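Local coordinates for Es1 family protein (Ehrlichia chaffeensis, PDB 3L3B), which belongs to the DJ-1/PfpI family and, with its amidotransferase-like domain, is probably linked to isoprenoid biosynthesis, its exact reaction remaining unassigned, at residues Asn57-Ala62 against Val105-Met110. Numbering follows the deposited sequence.
Sequences NFKCFA and VEEFDM
The rings of Phe-61 and Phe-108 meet at the buried end of this contact. They reach for each other from opposite directions. CZ of Phe-108 sits 3.5 Å from CE2 of Phe-61, and it lies in the plane of the Phe-61 ring, at the edge. The planes are almost perpendicular, at 87°, and the centroids are 5.6 Å apart. Relative to the Phe-108 ring, CE2 of Phe-61 comes in obliquely. With CG anti to its carbonyl carbon (chi1 -65°), the Phe-61 ring leans back along the strand toward Lys-59, where CZ of Phe-108 meets its edge. Ala-27, Ile-100 and Ile-103 also touch Phe-61, so the ring pair belongs to an apolar layer over one side of the sheet. Cys-60 points the other way.

The fold is the alpha/beta sandwich of the DJ-1/PfpI family. Strand 56-62 lies in the mainly parallel central sheet, next to strand 24-29. Residues 105-110 lead into strand 110-113, on the far side of strand 24-29. The contact thus ties strand 56-62 to the loop before strand 110-113, two elements with strand 24-29 between them in the sheet order. The backbone N of Phe-108 is bonded to Val-105 O in a short 3-10 turn. The carbonyl oxygens of both residues accept hydrogen bonds from Lys-152 NZ.

Toward solvent the contact loosens. Lys-59 crosses Phe-108 at about a right angle. Its CB lies 3.9 Å from CE1 of Phe-108, at the ring edge and near the ring plane. Beyond CG the lysine chain is extended, and its CD still touches the ring at CZ. Lys-59 NZ ends 4.2 Å from Glu-107 OE2, too far for a salt bridge. The opposite charges probably attract only weakly, as Glu-107 is exposed to solvent.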
ATOM      1  N   ASN B  57      -8.720   8.143  13.881  1.00 15.05           N
ATOM      2  CA  ASN B  57      -8.944   8.722  12.556  1.00 15.36           C
ATOM      3  C   ASN B  57      -7.624   9.344  12.107  1.00 15.03           C
ATOM      4  O   ASN B  57      -6.772   9.722  12.953  1.00 14.42           O
ATOM      5  CB  ASN B  57     -10.079   9.766  12.638  1.00 16.80           C
ATOM      6  CG  ASN B  57     -11.509   9.112  12.711  1.00 19.99           C
ATOM      7  OD1 ASN B  57     -11.670   7.896  12.572  1.00 23.57           O
ATOM      8  ND2 ASN B  57     -12.530   9.934  12.931  1.00 23.56           N
ATOM      9  N   PHE B  58      -7.406   9.479  10.814  1.00 13.15           N
ATOM     10  CA  PHE B  58      -6.164  10.098  10.402  1.00 13.11           C
ATOM     11  C   PHE B  58      -6.295  10.967   9.186  1.00 13.72           C
ATOM     12  O   PHE B  58      -7.274  10.881   8.424  1.00 12.78           O
ATOM     13  CB  PHE B  58      -5.085   9.027  10.157  1.00 12.91           C
ATOM     14  CG  PHE B  58      -5.480   7.986   9.114  1.00 12.54           C
ATOM     15  CD1 PHE B  58      -5.333   8.238   7.781  1.00 15.21           C
ATOM     16  CD2 PHE B  58      -5.981   6.762   9.495  1.00 13.43           C
ATOM     17  CE1 PHE B  58      -5.717   7.290   6.827  1.00 15.29           C
ATOM     18  CE2 PHE B  58      -6.344   5.813   8.555  1.00 14.60           C
ATOM     19  CZ  PHE B  58      -6.213   6.098   7.226  1.00 13.97           C
ATOM     20  N   LYS B  59      -5.267  11.796   9.004  1.00 13.85           N
ATOM     21  CA  LYS B  59      -5.145  12.683   7.844  1.00 13.05           C
ATOM     22  C   LYS B  59      -3.726  12.670   7.346  1.00 11.62           C
ATOM     23  O   LYS B  59      -2.754  12.802   8.106  1.00 11.78           O
ATOM     24  CB  LYS B  59      -5.528  14.133   8.193  1.00 12.46           C
ATOM     25  CG  LYS B  59      -6.975  14.477   8.036  1.00 15.49           C
ATOM     26  CD  LYS B  59      -7.244  15.920   8.478  1.00 15.30           C
ATOM     27  CE  LYS B  59      -8.657  16.370   8.221  1.00 15.58           C
ATOM     28  NZ  LYS B  59      -8.705  17.843   8.331  1.00 16.50           N
ATOM     29  N   CYS B  60      -3.610  12.583   6.042  1.00 10.77           N
ATOM     30  CA  CYS B  60      -2.345  12.477   5.409  1.00 10.92           C
ATOM     31  C   CYS B  60      -1.923  13.855   4.948  1.00 10.63           C
ATOM     32  O   CYS B  60      -2.741  14.603   4.391  1.00 11.48           O
ATOM     33  CB  CYS B  60      -2.398  11.540   4.225  1.00 10.96           C
ATOM     34  SG  CYS B  60      -2.584   9.727   4.640  1.00 13.77           S
ATOM     35  N   PHE B  61      -0.618  14.108   5.067  1.00 10.03           N
ATOM     36  CA  PHE B  61       0.002  15.367   4.674  1.00 10.79           C
ATOM     37  C   PHE B  61       1.256  15.105   3.908  1.00  9.68           C
ATOM     38  O   PHE B  61       1.927  14.139   4.154  1.00 10.46           O
ATOM     39  CB  PHE B  61       0.397  16.159   5.933  1.00  9.66           C
ATOM     40  CG  PHE B  61      -0.745  16.578   6.730  1.00 11.17           C
ATOM     41  CD1 PHE B  61      -1.424  17.755   6.415  1.00  6.38           C
ATOM     42  CD2 PHE B  61      -1.177  15.803   7.805  1.00 11.33           C
ATOM     43  CE1 PHE B  61      -2.494  18.155   7.173  1.00  9.29           C
ATOM     44  CE2 PHE B  61      -2.272  16.181   8.544  1.00 11.41           C
ATOM     45  CZ  PHE B  61      -2.939  17.368   8.223  1.00 10.17           C
ATOM     46  N   ALA B  62       1.562  15.970   2.962  1.00 10.45           N
ATOM     47  CA  ALA B  62       2.814  15.917   2.243  1.00 10.94           C
ATOM     48  C   ALA B  62       3.174  17.326   1.714  1.00 11.69           C
ATOM     49  O   ALA B  62       2.297  18.159   1.489  1.00 11.89           O
ATOM     50  CB  ALA B  62       2.718  14.961   1.070  1.00 10.09           C
ATOM     51  N   VAL B 105      -1.613  21.424  14.198  1.00 16.31           N
ATOM     52  CA  VAL B 105      -1.139  20.340  15.066  1.00 16.17           C
ATOM     53  C   VAL B 105      -2.084  20.117  16.252  1.00 16.63           C
ATOM     54  O   VAL B 105      -2.272  18.972  16.701  1.00 15.82           O
ATOM     55  CB  VAL B 105       0.320  20.606  15.511  1.00 17.23           C
ATOM     56  CG1 VAL B 105       0.789  19.627  16.625  1.00 15.30           C
ATOM     57  CG2 VAL B 105       1.241  20.548  14.283  1.00 14.03           C
ATOM     58  N   GLU B 106      -2.732  21.206  16.697  1.00 16.65           N
ATOM     59  CA  GLU B 106      -3.762  21.140  17.744  1.00 16.37           C
ATOM     60  C   GLU B 106      -4.935  20.206  17.386  1.00 15.38           C
ATOM     61  O   GLU B 106      -5.617  19.698  18.270  1.00 14.56           O
ATOM     62  CB  GLU B 106      -4.286  22.549  18.078  1.00 16.82           C
ATOM     63  N   GLU B 107      -5.156  19.933  16.101  1.00 15.59           N
ATOM     64  CA  GLU B 107      -6.246  19.020  15.694  1.00 14.78           C
ATOM     65  C   GLU B 107      -5.893  17.549  15.856  1.00 14.29           C
ATOM     66  O   GLU B 107      -6.763  16.698  15.668  1.00 14.47           O
ATOM     67  CB  GLU B 107      -6.702  19.300  14.251  1.00 15.47           C
ATOM     68  CG  GLU B 107      -7.299  20.703  14.062  1.00 16.85           C
ATOM     69  CD  GLU B 107      -7.706  21.024  12.609  1.00 19.93           C
ATOM     70  OE1 GLU B 107      -7.998  22.209  12.343  1.00 22.04           O
ATOM     71  OE2 GLU B 107      -7.731  20.114  11.747  1.00 20.63           O
ATOM     72  N   PHE B 108      -4.632  17.251  16.173  1.00 12.79           N
ATOM     73  CA  PHE B 108      -4.149  15.879  16.294  1.00 11.98           C
ATOM     74  C   PHE B 108      -3.590  15.574  17.682  1.00 11.67           C
ATOM     75  O   PHE B 108      -3.149  16.469  18.384  1.00 11.17           O
ATOM     76  CB  PHE B 108      -3.079  15.576  15.212  1.00 11.42           C
ATOM     77  CG  PHE B 108      -3.539  15.845  13.826  1.00 10.00           C
ATOM     78  CD1 PHE B 108      -4.315  14.932  13.163  1.00  8.51           C
ATOM     79  CD2 PHE B 108      -3.245  17.053  13.208  1.00 11.51           C
ATOM     80  CE1 PHE B 108      -4.771  15.182  11.875  1.00  9.16           C
ATOM     81  CE2 PHE B 108      -3.701  17.340  11.962  1.00 12.27           C
ATOM     82  CZ  PHE B 108      -4.475  16.392  11.269  1.00 10.52           C
ATOM     83  N   ASP B 109      -3.618  14.286  18.027  1.00 11.25           N
ATOM     84  CA  ASP B 109      -3.001  13.734  19.229  1.00 11.31           C
ATOM     85  C   ASP B 109      -1.590  13.156  19.032  1.00 11.38           C
ATOM     86  O   ASP B 109      -0.844  13.009  20.008  1.00 11.70           O
ATOM     87  CB  ASP B 109      -3.874  12.600  19.752  1.00 11.38           C
ATOM     88  CG  ASP B 109      -5.258  13.039  20.014  1.00 12.92           C
ATOM     89  OD1 ASP B 109      -5.470  13.731  21.006  1.00 13.43           O
ATOM     90  OD2 ASP B 109      -6.137  12.712  19.221  1.00 13.24           O
ATOM     91  N   MET B 110      -1.245  12.816  17.785  1.00 10.89           N
ATOM     92  CA  MET B 110      -0.018  12.104  17.464  1.00 10.61           C
ATOM     93  C   MET B 110       0.312  12.268  15.964  1.00 10.13           C
ATOM     94  O   MET B 110      -0.528  12.717  15.188  1.00  9.08           O
ATOM     95  CB  MET B 110      -0.160  10.611  17.805  1.00 10.04           C
ATOM     96  CG  MET B 110      -1.329   9.844  17.060  1.00 14.99           C
ATOM     97  SD  MET B 110      -1.466   8.043  17.452  1.00 15.10           S
ATOM     98  CE  MET B 110      -0.364   7.361  16.231  1.00 21.47           C
TER